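PDB 3IRV: cysteine hydrolase from Pseudomonas syringae pv. phaseolicola 1448A, which probably acts as a hydrolase of the isochorismatase family, although its substrate has not been assigned. Local coordinates for residues L21-I26 / V139-V144; L70-R75 / Q93-H98. One frame throughout, in Å; residues are numbered along the deposited sequence.

Contact 1 of 2, residues L21-I26 / V139-V144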
ATOM      1  N   LEU A  21       8.612   8.104 -24.732  1.00 18.95           N
ATOM      2  CA  LEU A  21       7.460   7.511 -25.413  1.00 20.52           C
ATOM      3  C   LEU A  21       6.699   6.511 -24.539  1.00 17.80           C
ATOM      4  O   LEU A  21       5.510   6.238 -24.764  1.00 19.74           O
ATOM      5  CB  LEU A  21       7.901   6.781 -26.694  1.00 25.59           C
ATOM      6  CG  LEU A  21       8.666   7.537 -27.781  1.00 40.11           C
ATOM      7  CD1 LEU A  21       9.128   6.555 -28.869  1.00 41.45           C
ATOM      8  CD2 LEU A  21       7.812   8.645 -28.370  1.00 35.24           C
ATOM      9  N   ARG A  22       7.403   5.954 -23.557  1.00 15.54           N
ATOM     10  CA  ARG A  22       6.817   4.914 -22.732  1.00 14.58           C
ATOM     11  C   ARG A  22       6.746   5.321 -21.254  1.00 14.27           C
ATOM     12  O   ARG A  22       6.682   4.455 -20.375  1.00 14.52           O
ATOM     13  CB  ARG A  22       7.596   3.597 -22.888  1.00 15.58           C
ATOM     14  CG  ARG A  22       7.581   3.029 -24.319  1.00 16.19           C
ATOM     15  CD  ARG A  22       8.033   1.573 -24.339  1.00 16.68           C
ATOM     16  NE  ARG A  22       7.028   0.715 -23.718  1.00 15.19           N
ATOM     17  CZ  ARG A  22       7.159  -0.598 -23.529  1.00 17.20           C
ATOM     18  NH1 ARG A  22       8.293  -1.212 -23.895  1.00 17.92           N
ATOM     19  NH2 ARG A  22       6.169  -1.288 -22.972  1.00 19.27           N
ATOM     20  N   THR A  23       6.705   6.632 -21.017  1.00 14.12           N
ATOM     21  CA  THR A  23       6.690   7.201 -19.667  1.00 14.84           C
ATOM     22  C   THR A  23       5.486   8.127 -19.482  1.00 14.66           C
ATOM     23  O   THR A  23       5.070   8.808 -20.428  1.00 14.04           O
ATOM     24  CB  THR A  23       7.996   7.994 -19.431  1.00 15.11           C
ATOM     25  OG1 THR A  23       9.100   7.110 -19.647  1.00 13.75           O
ATOM     26  CG2 THR A  23       8.118   8.539 -17.994  1.00 14.69           C
ATOM     27  N   ALA A  24       4.924   8.148 -18.268  1.00 12.76           N
ATOM     28  CA  ALA A  24       3.931   9.154 -17.934  1.00 11.49           C
ATOM     29  C   ALA A  24       4.222   9.723 -16.556  1.00 13.00           C
ATOM     30  O   ALA A  24       4.749   9.028 -15.697  1.00 15.73           O
ATOM     31  CB  ALA A  24       2.558   8.564 -17.918  1.00 12.88           C
ATOM     32  N   VAL A  25       3.802  10.969 -16.351  1.00 11.32           N
ATOM     33  CA  VAL A  25       3.843  11.592 -15.020  1.00 10.24           C
ATOM     34  C   VAL A  25       2.459  11.511 -14.430  1.00 14.22           C
ATOM     35  O   VAL A  25       1.479  11.827 -15.105  1.00 15.18           O
ATOM     36  CB  VAL A  25       4.215  13.098 -15.113  1.00 11.82           C
ATOM     37  CG1 VAL A  25       4.035  13.823 -13.756  1.00 14.74           C
ATOM     38  CG2 VAL A  25       5.644  13.239 -15.662  1.00 16.80           C
ATOM     39  N   ILE A  26       2.388  11.075 -13.177  1.00 12.49           N
ATOM     40  CA  ILE A  26       1.109  11.008 -12.484  0.50 10.90           C
ATOM     41  C   ILE A  26       1.118  11.998 -11.314  1.00 13.97           C
ATOM     42  O   ILE A  26       1.940  11.909 -10.391  1.00 14.06           O
ATOM     43  CB  ILE A  26       0.779   9.594 -11.991  0.50 13.53           C
ATOM     44  CG1 ILE A  26       0.890   8.582 -13.143  0.50 11.92           C
ATOM     45  CG2 ILE A  26      -0.629   9.568 -11.374  0.50 10.83           C
ATOM     46  CD1 ILE A  26       0.679   7.151 -12.699  0.50 15.70           C
ATOM     47  N   VAL A 139       2.708   2.737 -22.259  1.00 12.28           N
ATOM     48  CA  VAL A 139       3.561   3.243 -21.177  1.00 12.00           C
ATOM     49  C   VAL A 139       3.854   2.115 -20.203  1.00 16.58           C
ATOM     50  O   VAL A 139       2.950   1.349 -19.862  1.00 14.81           O
ATOM     51  CB  VAL A 139       2.854   4.387 -20.427  1.00 12.63           C
ATOM     52  CG1 VAL A 139       3.550   4.698 -19.095  1.00 14.31           C
ATOM     53  CG2 VAL A 139       2.769   5.619 -21.333  1.00 16.99           C
ATOM     54  N   ASP A 140       5.114   2.008 -19.776  1.00 13.86           N
ATOM     55  CA  ASP A 140       5.465   1.027 -18.732  1.00 11.86           C
ATOM     56  C   ASP A 140       6.249   1.640 -17.566  1.00 11.88           C
ATOM     57  O   ASP A 140       6.687   0.925 -16.652  1.00 14.90           O
ATOM     58  CB  ASP A 140       6.214  -0.181 -19.323  1.00 15.76           C
ATOM     59  CG  ASP A 140       7.643   0.144 -19.743  1.00 15.40           C
ATOM     60  OD1 ASP A 140       8.044   1.325 -19.765  1.00 14.70           O
ATOM     61  OD2 ASP A 140       8.385  -0.814 -20.074  1.00 21.32           O
ATOM     62  N   THR A 141       6.423   2.958 -17.617  1.00 12.85           N
ATOM     63  CA  THR A 141       7.184   3.660 -16.601  1.00 13.18           C
ATOM     64  C   THR A 141       6.382   4.864 -16.142  1.00 14.29           C
ATOM     65  O   THR A 141       5.904   5.657 -16.974  1.00 13.13           O
ATOM     66  CB  THR A 141       8.547   4.103 -17.157  1.00 16.63           C
ATOM     67  OG1 THR A 141       9.232   2.952 -17.676  1.00 14.78           O
ATOM     68  CG2 THR A 141       9.384   4.782 -16.052  1.00 14.63           C
ATOM     69  N   ILE A 142       6.194   4.984 -14.827  1.00 12.96           N
ATOM     70  CA  ILE A 142       5.420   6.105 -14.271  1.00 12.36           C
ATOM     71  C   ILE A 142       6.204   6.866 -13.205  1.00 12.64           C
ATOM     72  O   ILE A 142       6.869   6.257 -12.364  1.00 12.03           O
ATOM     73  CB  ILE A 142       4.032   5.657 -13.721  1.00 13.05           C
ATOM     74  CG1 ILE A 142       4.164   4.595 -12.609  1.00 15.00           C
ATOM     75  CG2 ILE A 142       3.119   5.129 -14.858  1.00 14.39           C
ATOM     76  CD1 ILE A 142       2.804   4.181 -11.971  1.00 14.73           C
ATOM     77  N   ILE A 143       6.087   8.198 -13.245  1.00 10.82           N
ATOM     78  CA  ILE A 143       6.756   9.079 -12.279  1.00 10.95           C
ATOM     79  C   ILE A 143       5.652   9.628 -11.384  1.00 12.97           C
ATOM     80  O   ILE A 143       4.726  10.268 -11.901  1.00 13.89           O
ATOM     81  CB  ILE A 143       7.425  10.263 -13.027  1.00 12.99           C
ATOM     82  CG1 ILE A 143       8.537   9.716 -13.940  1.00 14.46           C
ATOM     83  CG2 ILE A 143       7.994  11.290 -12.045  1.00 16.96           C
ATOM     84  CD1 ILE A 143       9.028  10.731 -14.983  1.00 18.09           C
ATOM     85  N   VAL A 144       5.746   9.406 -10.066  1.00 13.17           N
ATOM     86  CA  VAL A 144       4.639   9.720  -9.161  1.00 11.65           C
ATOM     87  C   VAL A 144       5.014  10.907  -8.282  1.00 12.18           C
ATOM     88  O   VAL A 144       6.108  10.921  -7.679  1.00 12.48           O
ATOM     89  CB  VAL A 144       4.271   8.498  -8.286  1.00 13.60           C
ATOM     90  CG1 VAL A 144       3.230   8.873  -7.216  1.00 13.88           C
ATOM     91  CG2 VAL A 144       3.754   7.346  -9.181  1.00 12.63           C
TER
HETATM   92  O   HOH W   1       3.134  -1.066 -21.802  1.00 25.16           O
HETATM   93  O   HOH W   2      10.778   4.656 -19.602  1.00 27.90           O

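Contact 2 of 2, residues L70-R75 / Q93-H98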
ATOM      1  N   LEU A  70      -4.596  12.741 -11.106  1.00 11.23           N
ATOM      2  CA  LEU A  70      -5.614  11.971 -10.393  1.00 10.97           C
ATOM      3  C   LEU A  70      -6.395  12.941  -9.514  1.00 14.46           C
ATOM      4  O   LEU A  70      -5.811  13.881  -8.935  1.00 12.78           O
ATOM      5  CB  LEU A  70      -4.976  10.938  -9.463  1.00 13.78           C
ATOM      6  CG  LEU A  70      -4.069   9.927 -10.160  1.00 13.81           C
ATOM      7  CD1 LEU A  70      -3.596   8.916  -9.132  1.00 14.33           C
ATOM      8  CD2 LEU A  70      -4.779   9.251 -11.335  1.00 14.48           C
ATOM      9  N   ARG A  71      -7.704  12.729  -9.417  1.00 13.98           N
ATOM     10  CA  ARG A  71      -8.531  13.477  -8.474  1.00 12.67           C
ATOM     11  C   ARG A  71      -9.366  12.509  -7.668  1.00 13.68           C
ATOM     12  O   ARG A  71      -9.974  11.590  -8.244  1.00 12.15           O
ATOM     13  CB  ARG A  71      -9.478  14.432  -9.213  1.00 14.40           C
ATOM     14  CG  ARG A  71      -8.756  15.432 -10.129  1.00 13.05           C
ATOM     15  CD  ARG A  71      -9.732  16.472 -10.734  1.00 12.06           C
ATOM     16  NE  ARG A  71     -10.839  15.804 -11.441  1.00 13.55           N
ATOM     17  CZ  ARG A  71     -11.818  16.443 -12.072  1.00 22.09           C
ATOM     18  NH1 ARG A  71     -11.836  17.765 -12.086  1.00 19.53           N
ATOM     19  NH2 ARG A  71     -12.792  15.752 -12.674  1.00 17.33           N
ATOM     20  N   HIS A  72      -9.402  12.700  -6.348  1.00 11.07           N
ATOM     21  CA  HIS A  72     -10.253  11.896  -5.499  1.00 11.94           C
ATOM     22  C   HIS A  72     -11.606  12.593  -5.433  1.00 12.99           C
ATOM     23  O   HIS A  72     -11.719  13.687  -4.866  1.00 12.81           O
ATOM     24  CB  HIS A  72      -9.637  11.769  -4.112  1.00 12.30           C
ATOM     25  CG  HIS A  72     -10.266  10.703  -3.264  1.00 13.91           C
ATOM     26  ND1 HIS A  72      -9.759  10.316  -2.036  1.00 13.97           N
ATOM     27  CD2 HIS A  72     -11.351   9.918  -3.484  1.00 15.02           C
ATOM     28  CE1 HIS A  72     -10.508   9.349  -1.539  1.00 18.57           C
ATOM     29  NE2 HIS A  72     -11.480   9.090  -2.394  1.00 15.87           N
ATOM     30  N   ILE A  73     -12.609  11.981  -6.054  1.00 11.45           N
ATOM     31  CA  ILE A  73     -13.927  12.595  -6.223  1.00 11.86           C
ATOM     32  C   ILE A  73     -14.981  11.486  -6.106  1.00 14.01           C
ATOM     33  O   ILE A  73     -14.830  10.402  -6.728  1.00 14.43           O
ATOM     34  CB  ILE A  73     -14.055  13.255  -7.606  1.00 10.96           C
ATOM     35  CG1 ILE A  73     -13.094  14.448  -7.750  1.00 13.74           C
ATOM     36  CG2 ILE A  73     -15.502  13.774  -7.813  1.00 14.51           C
ATOM     37  CD1 ILE A  73     -13.248  15.199  -9.063  1.00 14.37           C
ATOM     38  N   VAL A  74     -16.034  11.757  -5.323  1.00 11.38           N
ATOM     39  CA  VAL A  74     -17.175  10.830  -5.186  1.00 12.52           C
ATOM     40  C   VAL A  74     -18.468  11.544  -5.596  1.00 14.33           C
ATOM     41  O   VAL A  74     -18.483  12.776  -5.747  1.00 14.70           O
ATOM     42  CB  VAL A  74     -17.287  10.260  -3.760  1.00 13.45           C
ATOM     43  CG1 VAL A  74     -15.970   9.563  -3.333  1.00 13.04           C
ATOM     44  CG2 VAL A  74     -17.612  11.399  -2.760  1.00 14.33           C
ATOM     45  N   ARG A  75     -19.559  10.789  -5.771  1.00 10.81           N
ATOM     46  CA  ARG A  75     -20.781  11.374  -6.320  1.00 12.05           C
ATOM     47  C   ARG A  75     -21.392  12.380  -5.357  1.00 12.52           C
ATOM     48  O   ARG A  75     -21.911  13.417  -5.803  1.00 15.59           O
ATOM     49  CB  ARG A  75     -21.786  10.275  -6.642  1.00 12.60           C
ATOM     50  CG  ARG A  75     -21.473   9.552  -7.961  1.00 14.04           C
ATOM     51  CD  ARG A  75     -22.011   8.111  -7.969  1.00 13.59           C
ATOM     52  NE  ARG A  75     -21.689   7.443  -9.238  1.00 12.38           N
ATOM     53  CZ  ARG A  75     -20.515   6.872  -9.520  1.00 13.24           C
ATOM     54  NH1 ARG A  75     -19.541   6.886  -8.629  1.00 11.81           N
ATOM     55  NH2 ARG A  75     -20.305   6.311 -10.723  1.00 12.99           N
ATOM     56  N   GLN A  93     -19.520  14.876   1.807  1.00 15.27           N
ATOM     57  CA  GLN A  93     -19.733  16.319   1.882  1.00 17.30           C
ATOM     58  C   GLN A  93     -18.482  17.129   1.600  1.00 24.57           C
ATOM     59  O   GLN A  93     -18.535  18.361   1.605  1.00 22.02           O
ATOM     60  CB  GLN A  93     -20.245  16.702   3.276  1.00 21.69           C
ATOM     61  CG  GLN A  93     -21.739  16.401   3.491  1.00 26.71           C
ATOM     62  CD  GLN A  93     -22.020  14.933   3.726  1.00 41.61           C
ATOM     63  OE1 GLN A  93     -21.388  14.294   4.577  1.00 39.63           O
ATOM     64  NE2 GLN A  93     -22.968  14.384   2.967  1.00 40.62           N
ATOM     65  N   ILE A  94     -17.341  16.459   1.460  1.00 15.97           N
ATOM     66  CA  ILE A  94     -16.085  17.165   1.185  1.00 14.27           C
ATOM     67  C   ILE A  94     -15.396  16.783  -0.127  1.00 15.61           C
ATOM     68  O   ILE A  94     -14.647  17.594  -0.686  1.00 16.67           O
ATOM     69  CB  ILE A  94     -15.074  17.107   2.356  1.00 16.48           C
ATOM     70  CG1 ILE A  94     -14.673  15.664   2.655  1.00 20.33           C
ATOM     71  CG2 ILE A  94     -15.685  17.798   3.604  1.00 18.30           C
ATOM     72  CD1 ILE A  94     -13.518  15.553   3.659  1.00 21.07           C
ATOM     73  N   LEU A  95     -15.672  15.573  -0.622  1.00 13.15           N
ATOM     74  CA  LEU A  95     -15.077  15.115  -1.881  1.00 12.18           C
ATOM     75  C   LEU A  95     -16.154  14.915  -2.962  1.00 13.34           C
ATOM     76  O   LEU A  95     -15.887  14.321  -4.000  1.00 12.27           O
ATOM     77  CB  LEU A  95     -14.258  13.817  -1.690  1.00 12.78           C
ATOM     78  CG  LEU A  95     -12.985  13.933  -0.820  1.00 12.92           C
ATOM     79  CD1 LEU A  95     -12.279  12.591  -0.740  1.00 15.07           C
ATOM     80  CD2 LEU A  95     -11.994  14.968  -1.331  1.00 13.28           C
ATOM     81  N   ALA A  96     -17.344  15.471  -2.729  1.00 13.92           N
ATOM     82  CA  ALA A  96     -18.440  15.374  -3.691  1.00 14.07           C
ATOM     83  C   ALA A  96     -18.063  16.087  -5.002  1.00 14.39           C
ATOM     84  O   ALA A  96     -17.387  17.124  -4.973  1.00 12.91           O
ATOM     85  CB  ALA A  96     -19.687  16.007  -3.100  1.00 13.66           C
ATOM     86  N   ARG A  97     -18.516  15.568  -6.148  1.00 14.64           N
ATOM     87  CA  ARG A  97     -18.157  16.215  -7.409  0.50 12.93           C
ATOM     88  C   ARG A  97     -18.552  17.694  -7.444  1.00 11.94           C
ATOM     89  O   ARG A  97     -17.801  18.511  -8.017  1.00 14.80           O
ATOM     90  CB  ARG A  97     -18.736  15.486  -8.616  0.50 14.38           C
ATOM     91  CG  ARG A  97     -18.163  15.972  -9.953  0.50  9.93           C
ATOM     92  CD  ARG A  97     -18.488  14.990 -11.087  0.50 14.92           C
ATOM     93  NE  ARG A  97     -17.806  13.694 -10.951  0.50 14.88           N
ATOM     94  CZ  ARG A  97     -16.553  13.463 -11.333  0.50 16.76           C
ATOM     95  NH1 ARG A  97     -16.017  12.259 -11.189  0.50 12.24           N
ATOM     96  NH2 ARG A  97     -15.826  14.440 -11.844  0.50 11.49           N
ATOM     97  N   HIS A  98     -19.660  18.063  -6.795  1.00 12.17           N
ATOM     98  CA  HIS A  98     -20.127  19.462  -6.804  1.00 14.50           C
ATOM     99  C   HIS A  98     -19.307  20.366  -5.880  1.00 14.87           C
ATOM    100  O   HIS A  98     -19.458  21.597  -5.910  1.00 13.47           O
ATOM    101  CB  HIS A  98     -21.609  19.529  -6.414  1.00 15.34           C
ATOM    102  CG  HIS A  98     -22.351  20.681  -7.033  1.00 13.14           C
ATOM    103  ND1 HIS A  98     -21.841  21.965  -7.091  1.00 15.00           N
ATOM    104  CD2 HIS A  98     -23.561  20.728  -7.638  1.00 15.58           C
ATOM    105  CE1 HIS A  98     -22.723  22.757  -7.689  1.00 14.80           C
ATOM    106  NE2 HIS A  98     -23.761  22.025  -8.057  1.00 15.02           N
TER
HETATM  107  O   HOH W   3     -17.015  10.542  -9.260  1.00 38.43           O
HETATM  108  O   HOH W   4     -21.866  16.150  -6.162  1.00 15.87           O

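Contact 1 of 2, residues L21-I26 / V139-V144
T23 to I26 run parallel to T141 to V144, residue for residue, with short strand axes 4.7 Å apart and inclined by 23°. A24 N gives a hydrogen bond to T141 O. A24 O receives I143 N, and I26 N reaches I143 O at 2.8 Å in an almost straight bond. Just ahead of this ladder R22 O accepts from both D140 N and T141 N. The pairing belongs to the central parallel sheet of the isochorismatase-like alpha/beta fold, with helix 130-136 over A24, I26 and I142 and helix 50-62 over V25. At the entry to the strands the R22 guanidinium stacks on the D140 carboxylate, planes 16° apart. D140 OD2 lies over the centre of that group, 3.7 Å from R22 NH2, so this long salt bridge works by charge alone; R22 NE binds D138 O. T141 OG1 donates to D140 OD1 from above the carboxylate plane. A water bridges T141 OG1 and T23 OG1, 3.0 Å from each; T23 OG1 also bonds N19 O. T23 CG2 touches I143 CD1 at 3.8 Å. On the other face, in the I26 conformer described, CG1 stands beside the backbone N (chi1 -53°) and the extended chain brings CD1 to I142 CD1 at 3.7 Å. V139 CG1 lies near A24 CB.

Contact 2 of 2, residues L70-R75 / Q93-H98
V74 N donates to L95 O at 2.9 Å, nearly straight at the hydrogen but arriving from above the carbonyl plane. R97 N returns a weak bond to V74 O. These two bonds make a single bridge between V74 and A96, not a longer ladder.

L95 carries much of the apolar contact. Its CB lies 4.3 Å from V74 CG2 and close to H72 O. With chi1 at -66°, CG turns away from the L95 carbonyl carbon and the chain runs back toward H72. From CG the two methyls part. CD2 packs against H72 O at 3.8 Å. CD1 sits squarely over one face of the H72 imidazole, 3.6 Å from the ring centroid, in a CH-pi contact. H72 NE2 makes a weak hydrogen bond to L120 O.

I73 and R97 meet on another side of the bridge. In the R97 conformer described, I73 CG2 lies over the centre of the guanidinium, 3.7 Å from R97 CZ. R71 NH2 comes to the edge of the same group, 3.4 Å from R97 NH2. D118 brings the two cations together: it forms salt bridges with R71 NE and R97 NH1. A water held by R97 NH1 also reaches I73 O weakly.

Strand 66-72 runs between strands 23-28 and 115-119 of the central sheet. The contact ties the loop just beyond its C-terminal end to the loop that follows helix 91-94, with D118 reaching across from strand 115-119.

The two contacts sit about 25 Å apart, centre to centre, yet both reach the same parallel sheet. Strand 23-28 is the go-between: it pairs with 141-147 in contact 1 and with 66-72, the strand that leads into contact 2. They touch where, in the I26 conformer described, I26 CG2 packs 3.7 Å from L70 CG. Contact 1 covers the start of its strands, while contact 2 lies at and just past the C-terminal end of 66-72. In isochorismatase-like hydrolases the active site lies at the C-terminal edge of the sheet, so contact 2 is probably the one on that side. Along the chain, both of its segments fall between those of contact 1.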